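Local coordinates for protein lipopolysaccharide heptosyltransferase 2 (Escherichia coli, PDB 1PSW) that transfers the second heptose of the lipopolysaccharide inner core from ADP-L-glycero-beta-D-manno-heptose onto the heptosyl-Kdo2-lipid A acceptor, at residues 104-109 and 136-141; 165-170 and 255-260; 289-294 and 304-309. All blocks are in the same frame, centred on the assembly; numbering follows the deposited sequence.

Overall arrangement
Following the chain from the N terminus, the three contacts come in series, without nesting or crossing. Contact 1 closes a loop of 26 residues in the N-terminal domain, tying strand 104-108 to helix 131-137 and the turn after it. The chain then enters the C-terminal Rossmann-like domain, where contact 2 closes a loop of 84 residues by setting helix 164-173 across helix 252-260. Contact 3 spans just nine residues between the loop after strand 283-287 and edge strand 302-306 with the residues after it. Contacts 1 and 2 lie on opposite sides of the chain's centre, whereas contacts 1 and 3 approach to about 9 Å between nearest atoms, where Phe-294 packs on helix 131-137.

Contact 1: residues 104-109 and 136-141; sequences HRTGWR and IALAYD
The indole nitrogen NE1 of Trp-108 donates a hydrogen bond to the carbonyl oxygen of Arg-134, four residues before Leu-138, and the same nitrogen is approached by Leu-138 itself, whose CD2 lies 3.5 Å from NE1. Leu-138 CD2 sits over a face of the Trp-108 indole, 3.7 Å from the centroid of the five-membered ring and 23° off its normal, a CH-pi contact displaced toward the rim. The bond to Arg-134 should limit rotation of the ring and so hold that face toward the leucine. Beside it, CB of Ala-137 comes to 4.1 Å from CZ2 of Trp-108, at the benzo end of the indole.

Strand 104-108 lies between strands 83-86 and 119-121 in the N-terminal parallel sheet, one of the two Rossmann-like sheets of a GT-B glycosyltransferase. Helix 131-137 and the residues after it pack beside the C-terminal part of strand 104-108. The last turn of backbone is a type I turn from Ala-137 to Tyr-140, with Tyr-140 N bonded to Ala-137 O at 3.1 Å, and Leu-138 in the second position of that turn projects toward the strand. Its CG stands anti to its own carbonyl carbon (chi1 -61°), which carries both methyls out to the indole. Leu-138 CD2 also lies 4.2 Å from Thr-106 CG2, and it rests against CA of Gly-107, where the backbone itself is the surface met. Thr-106 turns its hydroxyl to Asp-119 and gives its methyl to the leucine. Trp-128 makes an edge-to-face ring contact with Trp-108.

Contact 2: residues 165-170 and 255-260; sequences GEKSYT and AVILIA
The helices carrying Lys-167 and Ile-257 cross almost perpendicularly, their short segments 8.9 Å apart at the axes with 101° between N-to-C directions. Ile-257 fills the crossing with its CG2 methyl, which lies 3.5 Å from Glu-166 O and also packs against Lys-167 CA and the hydroxyl of Thr-170. That hydroxyl is turned back onto its own helix, Thr-170 OG1 donating to Glu-166 O at 2.9 Å from above the carbonyl plane, while Thr-170 N supplies a second bond to the same oxygen. The same torsion (chi1 -56°) sets Thr-170 CG2 anti to the backbone nitrogen, where it meets Leu-258 CG at 3.7 Å.

At the other side of the crossing, the extended chain of Lys-167 passes Ala-260, its CE 4.0 Å from Ala-260 CB. Two waters each accept from Lys-167 NZ and donate to Ala-260 O, bridging the ammonium to the end of helix 252-260; Glu-164 pairs with that charge directly. Glu-166 reaches Arg-47, in the N-terminal domain. Helix 252-260 is held between this crossing and helix 271-278, which receives Val-256 and Ile-259, while Leu-258 also touches Phe-219 and Leu-246, just after strands 215-218 and 243-245.

Contact 3: residues 289-294 and 304-309; sequences PSSPDF and VIRLIT
Arg-306 lays its guanidinium against Ser-290 and Ser-291 of the loop 289-294, and this carries most of the contact. Its CG is anti to the backbone nitrogen (chi1 -167°) and the chain stays extended to NE, which delivers the guanidinium alongside the loop backbone. Ser-290 O lies over one face, 3.0 Å above the plane and offset toward the rim, so the approach to NE is not a hydrogen bond. The clear bonds go elsewhere: NE donates to Gly-288 O and NH2 to Gly-310 O, two partners that should fix the rotation of the group. Within the loop, Asp-293 N makes a weak 3.4 Å bond to Ser-291 OG.

Packing supplies the rest. CB of Ser-291 makes a tight contact, not a bond, with Arg-306 NH1 at 3.2 Å, and the opposite face of the guanidinium is covered by backbone of Ile-308 and Thr-309. Pro-292 CG touches Val-304 CG1 at 4.3 Å, and Ile-308 CD1 lies equally far from Pro-289 CA.

Segment 289-294 follows strand 283-287, and 304-309 continues out of the neighbouring parallel strand 302-306, in a Rossmann-like sheet; in GT-B enzymes such strand-end loops line the cleft between the two domains.

Contact 1: residues 104-109 and 136-141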
loop_
_atom_site.group_PDB
_atom_site.type_symbol
_atom_site.label_atom_id
_atom_site.label_comp_id
_atom_site.label_asym_id
_atom_site.label_seq_id
_atom_site.Cartn_x
_atom_site.Cartn_y
_atom_site.Cartn_z
ATOM N N HIS A 104 -13.017 17.668 -17.984
ATOM C CA HIS A 104 -12.292 18.079 -16.784
ATOM C C HIS A 104 -11.222 17.069 -16.393
ATOM O O HIS A 104 -11.525 15.952 -15.983
ATOM C CB HIS A 104 -13.282 18.261 -15.632
ATOM C CG HIS A 104 -14.397 19.209 -15.944
ATOM N ND1 HIS A 104 -15.267 19.015 -16.995
ATOM C CD2 HIS A 104 -14.776 20.366 -15.351
ATOM C CE1 HIS A 104 -16.135 20.010 -17.035
ATOM N NE2 HIS A 104 -15.860 20.844 -16.048
ATOM N N ARG A 105 -9.969 17.483 -16.516
ATOM C CA ARG A 105 -8.836 16.630 -16.193
ATOM C C ARG A 105 -7.977 17.284 -15.109
ATOM O O ARG A 105 -7.313 18.290 -15.356
ATOM C CB ARG A 105 -8.021 16.382 -17.460
ATOM C CG ARG A 105 -8.878 15.898 -18.630
ATOM C CD ARG A 105 -8.045 15.605 -19.871
ATOM N NE ARG A 105 -7.420 16.807 -20.427
ATOM C CZ ARG A 105 -8.089 17.840 -20.933
ATOM N NH1 ARG A 105 -9.415 17.830 -20.959
ATOM N NH2 ARG A 105 -7.432 18.884 -21.417
ATOM N N THR A 106 -7.993 16.690 -13.914
ATOM C CA THR A 106 -7.269 17.215 -12.753
ATOM C C THR A 106 -6.042 16.416 -12.319
ATOM O O THR A 106 -5.983 15.200 -12.495
ATOM C CB THR A 106 -8.205 17.304 -11.533
ATOM O OG1 THR A 106 -9.413 17.980 -11.903
ATOM C CG2 THR A 106 -7.527 18.059 -10.394
ATOM N N GLY A 107 -5.074 17.113 -11.727
ATOM C CA GLY A 107 -3.865 16.466 -11.249
ATOM C C GLY A 107 -2.784 17.467 -10.899
ATOM O O GLY A 107 -2.833 18.615 -11.340
ATOM N N TRP A 108 -1.814 17.053 -10.088
ATOM C CA TRP A 108 -0.728 17.963 -9.736
ATOM C C TRP A 108 0.113 18.161 -10.990
ATOM O O TRP A 108 0.157 17.293 -11.859
ATOM C CB TRP A 108 0.124 17.392 -8.600
ATOM C CG TRP A 108 -0.646 17.255 -7.322
ATOM C CD1 TRP A 108 -1.245 16.127 -6.837
ATOM C CD2 TRP A 108 -0.945 18.303 -6.388
ATOM N NE1 TRP A 108 -1.899 16.407 -5.657
ATOM C CE2 TRP A 108 -1.731 17.735 -5.361
ATOM C CE3 TRP A 108 -0.625 19.669 -6.320
ATOM C CZ2 TRP A 108 -2.205 18.480 -4.281
ATOM C CZ3 TRP A 108 -1.096 20.413 -5.239
ATOM C CH2 TRP A 108 -1.878 19.813 -4.236
ATOM N N ARG A 109 0.769 19.308 -11.087
ATOM C CA ARG A 109 1.582 19.624 -12.255
ATOM C C ARG A 109 2.526 18.505 -12.690
ATOM O O ARG A 109 2.614 18.201 -13.877
ATOM C CB ARG A 109 2.370 20.911 -12.006
ATOM C CG ARG A 109 3.075 21.457 -13.234
ATOM C CD ARG A 109 3.572 22.871 -12.986
ATOM N NE ARG A 109 4.558 22.936 -11.911
ATOM C CZ ARG A 109 5.069 24.071 -11.442
ATOM N NH1 ARG A 109 4.682 25.229 -11.956
ATOM N NH2 ARG A 109 5.966 24.046 -10.466
ATOM N N ILE A 136 -6.084 13.542 -1.489
ATOM C CA ILE A 136 -7.372 14.034 -1.028
ATOM C C ILE A 136 -7.674 15.437 -1.556
ATOM O O ILE A 136 -8.793 15.716 -1.964
ATOM C CB ILE A 136 -7.435 14.035 0.521
ATOM C CG1 ILE A 136 -7.512 12.593 1.037
ATOM C CG2 ILE A 136 -8.616 14.864 0.998
ATOM C CD1 ILE A 136 -7.422 12.459 2.560
ATOM N N ALA A 137 -6.676 16.313 -1.547
ATOM C CA ALA A 137 -6.848 17.688 -2.016
ATOM C C ALA A 137 -7.399 17.795 -3.441
ATOM O O ALA A 137 -8.078 18.773 -3.777
ATOM C CB ALA A 137 -5.529 18.438 -1.924
ATOM N N LEU A 138 -7.114 16.803 -4.279
ATOM C CA LEU A 138 -7.579 16.840 -5.665
ATOM C C LEU A 138 -9.094 16.759 -5.825
ATOM O O LEU A 138 -9.632 17.145 -6.861
ATOM C CB LEU A 138 -6.926 15.722 -6.478
ATOM C CG LEU A 138 -5.399 15.761 -6.581
ATOM C CD1 LEU A 138 -4.937 14.598 -7.447
ATOM C CD2 LEU A 138 -4.932 17.089 -7.176
ATOM N N ALA A 139 -9.778 16.259 -4.802
ATOM C CA ALA A 139 -11.228 16.131 -4.847
ATOM C C ALA A 139 -11.912 17.474 -4.605
ATOM O O ALA A 139 -13.132 17.583 -4.721
ATOM C CB ALA A 139 -11.696 15.115 -3.808
ATOM N N TYR A 140 -11.130 18.490 -4.261
ATOM C CA TYR A 140 -11.683 19.814 -4.004
ATOM C C TYR A 140 -11.322 20.803 -5.101
ATOM O O TYR A 140 -10.353 20.605 -5.843
ATOM C CB TYR A 140 -11.194 20.321 -2.643
ATOM C CG TYR A 140 -11.691 19.467 -1.499
ATOM C CD1 TYR A 140 -12.990 19.605 -1.015
ATOM C CD2 TYR A 140 -10.882 18.479 -0.938
ATOM C CE1 TYR A 140 -13.472 18.776 0.001
ATOM C CE2 TYR A 140 -11.352 17.647 0.074
ATOM C CZ TYR A 140 -12.645 17.801 0.539
ATOM O OH TYR A 140 -13.092 16.984 1.552
ATOM N N ASP A 141 -12.107 21.872 -5.210
ATOM C CA ASP A 141 -11.865 22.891 -6.228
ATOM C C ASP A 141 -10.504 23.548 -6.031
ATOM O O ASP A 141 -10.057 23.750 -4.905
ATOM C CB ASP A 141 -12.969 23.950 -6.194
ATOM C CG ASP A 141 -14.339 23.370 -6.490
ATOM O OD1 ASP A 141 -14.490 22.695 -7.531
ATOM O OD2 ASP A 141 -15.268 23.590 -5.682
#

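Contact 2: residues 165-170 and 255-260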
loop_
_atom_site.group_PDB
_atom_site.type_symbol
_atom_site.label_atom_id
_atom_site.label_comp_id
_atom_site.label_asym_id
_atom_site.label_seq_id
_atom_site.Cartn_x
_atom_site.Cartn_y
_atom_site.Cartn_z
ATOM N N GLY A 165 -14.961 -15.631 6.686
ATOM C CA GLY A 165 -15.058 -16.666 5.674
ATOM C C GLY A 165 -13.923 -16.573 4.674
ATOM O O GLY A 165 -13.351 -17.593 4.264
ATOM N N GLU A 166 -13.594 -15.347 4.273
ATOM C CA GLU A 166 -12.505 -15.128 3.327
ATOM C C GLU A 166 -11.189 -15.580 3.955
ATOM O O GLU A 166 -10.418 -16.310 3.340
ATOM C CB GLU A 166 -12.414 -13.644 2.933
ATOM C CG GLU A 166 -13.621 -13.126 2.154
ATOM C CD GLU A 166 -13.460 -11.679 1.699
ATOM O OE1 GLU A 166 -13.242 -10.800 2.556
ATOM O OE2 GLU A 166 -13.559 -11.419 0.482
ATOM N N LYS A 167 -10.936 -15.143 5.184
ATOM C CA LYS A 167 -9.709 -15.518 5.869
ATOM C C LYS A 167 -9.591 -17.030 5.992
ATOM O O LYS A 167 -8.534 -17.610 5.751
ATOM C CB LYS A 167 -9.661 -14.909 7.273
ATOM C CG LYS A 167 -9.557 -13.391 7.330
ATOM C CD LYS A 167 -9.615 -12.924 8.789
ATOM C CE LYS A 167 -9.973 -11.453 8.910
ATOM N NZ LYS A 167 -10.200 -11.060 10.328
ATOM N N SER A 168 -10.692 -17.667 6.374
ATOM C CA SER A 168 -10.727 -19.118 6.552
ATOM C C SER A 168 -10.339 -19.891 5.286
ATOM O O SER A 168 -9.426 -20.725 5.312
ATOM C CB SER A 168 -12.119 -19.542 7.025
ATOM O OG SER A 168 -12.114 -20.885 7.444
ATOM N N TYR A 169 -11.029 -19.620 4.183
ATOM C CA TYR A 169 -10.731 -20.304 2.935
ATOM C C TYR A 169 -9.324 -20.029 2.417
ATOM O O TYR A 169 -8.605 -20.941 2.016
ATOM C CB TYR A 169 -11.715 -19.916 1.827
ATOM C CG TYR A 169 -11.246 -20.419 0.476
ATOM C CD1 TYR A 169 -11.120 -21.791 0.237
ATOM C CD2 TYR A 169 -10.798 -19.536 -0.510
ATOM C CE1 TYR A 169 -10.548 -22.266 -0.936
ATOM C CE2 TYR A 169 -10.225 -20.006 -1.692
ATOM C CZ TYR A 169 -10.100 -21.375 -1.893
ATOM O OH TYR A 169 -9.510 -21.872 -3.035
ATOM N N THR A 170 -8.941 -18.760 2.406
ATOM C CA THR A 170 -7.637 -18.367 1.898
ATOM C C THR A 170 -6.497 -19.005 2.695
ATOM O O THR A 170 -5.477 -19.367 2.117
ATOM C CB THR A 170 -7.531 -16.822 1.845
ATOM O OG1 THR A 170 -8.609 -16.305 1.052
ATOM C CG2 THR A 170 -6.234 -16.396 1.199
ATOM N N ALA A 255 -3.200 -11.569 -0.707
ATOM C CA ALA A 255 -2.276 -11.010 0.272
ATOM C C ALA A 255 -3.045 -10.183 1.300
ATOM O O ALA A 255 -2.776 -10.263 2.498
ATOM C CB ALA A 255 -1.224 -10.141 -0.425
ATOM N N VAL A 256 -3.997 -9.381 0.824
ATOM C CA VAL A 256 -4.813 -8.545 1.705
ATOM C C VAL A 256 -5.538 -9.411 2.732
ATOM O O VAL A 256 -5.544 -9.114 3.923
ATOM C CB VAL A 256 -5.871 -7.766 0.910
ATOM C CG1 VAL A 256 -6.898 -7.184 1.860
ATOM C CG2 VAL A 256 -5.193 -6.645 0.106
ATOM N N ILE A 257 -6.155 -10.485 2.253
ATOM C CA ILE A 257 -6.892 -11.404 3.111
ATOM C C ILE A 257 -5.981 -12.051 4.162
ATOM O O ILE A 257 -6.289 -12.033 5.346
ATOM C CB ILE A 257 -7.579 -12.515 2.263
ATOM C CG1 ILE A 257 -8.658 -11.889 1.364
ATOM C CG2 ILE A 257 -8.185 -13.569 3.184
ATOM C CD1 ILE A 257 -9.123 -12.784 0.223
ATOM N N LEU A 258 -4.847 -12.589 3.722
ATOM C CA LEU A 258 -3.911 -13.244 4.648
ATOM C C LEU A 258 -3.319 -12.292 5.692
ATOM O O LEU A 258 -3.128 -12.667 6.849
ATOM C CB LEU A 258 -2.790 -13.937 3.868
ATOM C CG LEU A 258 -3.259 -15.156 3.059
ATOM C CD1 LEU A 258 -2.134 -15.685 2.177
ATOM C CD2 LEU A 258 -3.751 -16.249 4.006
ATOM N N ILE A 259 -3.000 -11.076 5.269
ATOM C CA ILE A 259 -2.480 -10.084 6.190
ATOM C C ILE A 259 -3.552 -9.809 7.257
ATOM O O ILE A 259 -3.253 -9.718 8.450
ATOM C CB ILE A 259 -2.098 -8.781 5.430
ATOM C CG1 ILE A 259 -0.800 -9.025 4.653
ATOM C CG2 ILE A 259 -1.926 -7.604 6.418
ATOM C CD1 ILE A 259 -0.410 -7.907 3.701
ATOM N N ALA A 260 -4.805 -9.712 6.829
ATOM C CA ALA A 260 -5.905 -9.466 7.754
ATOM C C ALA A 260 -6.008 -10.602 8.779
ATOM O O ALA A 260 -6.409 -10.379 9.915
ATOM C CB ALA A 260 -7.218 -9.347 6.971
HETATM O O HOH W 1 -8.101 -12.015 11.847
HETATM O O HOH W 2 -8.493 -8.606 10.717
#

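Contact 3: residues 289-294 and 304-309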
loop_
_atom_site.group_PDB
_atom_site.type_symbol
_atom_site.label_atom_id
_atom_site.label_comp_id
_atom_site.label_asym_id
_atom_site.label_seq_id
_atom_site.Cartn_x
_atom_site.Cartn_y
_atom_site.Cartn_z
ATOM N N PRO A 289 17.385 4.450 6.686
ATOM C CA PRO A 289 17.747 5.700 6.014
ATOM C C PRO A 289 16.559 6.604 5.668
ATOM O O PRO A 289 16.718 7.819 5.563
ATOM C CB PRO A 289 18.499 5.214 4.782
ATOM C CG PRO A 289 17.782 3.944 4.448
ATOM C CD PRO A 289 17.644 3.292 5.812
ATOM N N SER A 290 15.374 6.021 5.498
ATOM C CA SER A 290 14.177 6.798 5.169
ATOM C C SER A 290 13.369 7.126 6.425
ATOM O O SER A 290 13.566 6.518 7.473
ATOM C CB SER A 290 13.296 6.015 4.191
ATOM O OG SER A 290 12.722 4.868 4.809
ATOM N N SER A 291 12.455 8.085 6.316
ATOM C CA SER A 291 11.622 8.465 7.450
ATOM C C SER A 291 10.158 8.329 7.059
ATOM O O SER A 291 9.829 8.258 5.876
ATOM C CB SER A 291 11.889 9.917 7.850
ATOM O OG SER A 291 11.300 10.804 6.918
ATOM N N PRO A 292 9.255 8.285 8.051
ATOM C CA PRO A 292 7.821 8.162 7.775
ATOM C C PRO A 292 7.144 9.521 7.591
ATOM O O PRO A 292 5.922 9.608 7.645
ATOM C CB PRO A 292 7.312 7.422 9.002
ATOM C CG PRO A 292 8.162 7.994 10.086
ATOM C CD PRO A 292 9.544 7.969 9.463
ATOM N N ASP A 293 7.945 10.564 7.363
ATOM C CA ASP A 293 7.440 11.925 7.191
ATOM C C ASP A 293 6.459 12.136 6.037
ATOM O O ASP A 293 5.555 12.964 6.140
ATOM C CB ASP A 293 8.598 12.913 6.985
ATOM C CG ASP A 293 9.492 13.063 8.210
ATOM O OD1 ASP A 293 9.217 12.441 9.261
ATOM O OD2 ASP A 293 10.481 13.824 8.109
ATOM N N PHE A 294 6.642 11.407 4.942
ATOM C CA PHE A 294 5.801 11.570 3.752
ATOM C C PHE A 294 4.680 10.548 3.619
ATOM O O PHE A 294 3.541 10.900 3.327
ATOM C CB PHE A 294 6.697 11.532 2.498
ATOM C CG PHE A 294 5.970 11.802 1.202
ATOM C CD1 PHE A 294 5.081 12.865 1.094
ATOM C CD2 PHE A 294 6.195 11.007 0.083
ATOM C CE1 PHE A 294 4.427 13.140 -0.107
ATOM C CE2 PHE A 294 5.547 11.273 -1.129
ATOM C CZ PHE A 294 4.660 12.342 -1.219
ATOM N N VAL A 304 6.274 2.761 14.926
ATOM C CA VAL A 304 7.437 2.936 14.076
ATOM C C VAL A 304 8.705 2.906 14.901
ATOM O O VAL A 304 8.787 3.529 15.961
ATOM C CB VAL A 304 7.376 4.275 13.313
ATOM C CG1 VAL A 304 8.747 4.604 12.735
ATOM C CG2 VAL A 304 6.337 4.189 12.181
ATOM N N ILE A 305 9.691 2.161 14.423
ATOM C CA ILE A 305 10.973 2.082 15.105
ATOM C C ILE A 305 12.037 2.612 14.158
ATOM O O ILE A 305 12.168 2.145 13.025
ATOM C CB ILE A 305 11.326 0.637 15.486
ATOM C CG1 ILE A 305 10.232 0.067 16.402
ATOM C CG2 ILE A 305 12.684 0.596 16.193
ATOM C CD1 ILE A 305 10.468 -1.369 16.821
ATOM N N ARG A 306 12.777 3.615 14.620
ATOM C CA ARG A 306 13.856 4.218 13.840
ATOM C C ARG A 306 14.871 4.742 14.841
ATOM O O ARG A 306 14.511 5.429 15.799
ATOM C CB ARG A 306 13.355 5.373 12.966
ATOM C CG ARG A 306 14.385 5.800 11.923
ATOM C CD ARG A 306 14.004 7.076 11.191
ATOM N NE ARG A 306 14.953 7.384 10.120
ATOM C CZ ARG A 306 15.091 8.582 9.552
ATOM N NH1 ARG A 306 14.343 9.604 9.950
ATOM N NH2 ARG A 306 15.977 8.761 8.579
ATOM N N LEU A 307 16.140 4.418 14.629
ATOM C CA LEU A 307 17.185 4.835 15.554
ATOM C C LEU A 307 17.888 6.130 15.167
ATOM O O LEU A 307 18.534 6.756 16.001
ATOM C CB LEU A 307 18.213 3.710 15.694
ATOM C CG LEU A 307 17.639 2.356 16.135
ATOM C CD1 LEU A 307 18.746 1.321 16.165
ATOM C CD2 LEU A 307 16.984 2.485 17.504
ATOM N N ILE A 308 17.769 6.529 13.906
ATOM C CA ILE A 308 18.416 7.755 13.444
ATOM C C ILE A 308 17.409 8.825 13.029
ATOM O O ILE A 308 16.199 8.586 13.019
ATOM C CB ILE A 308 19.363 7.467 12.258
ATOM C CG1 ILE A 308 18.574 6.872 11.088
ATOM C CG2 ILE A 308 20.455 6.505 12.694
ATOM C CD1 ILE A 308 19.377 6.746 9.816
ATOM N N THR A 309 17.923 10.003 12.685
ATOM C CA THR A 309 17.094 11.127 12.269
ATOM C C THR A 309 17.470 11.552 10.851
ATOM O O THR A 309 18.502 11.140 10.323
ATOM C CB THR A 309 17.282 12.328 13.217
ATOM O OG1 THR A 309 17.052 11.911 14.569
ATOM C CG2 THR A 309 16.311 13.440 12.870
#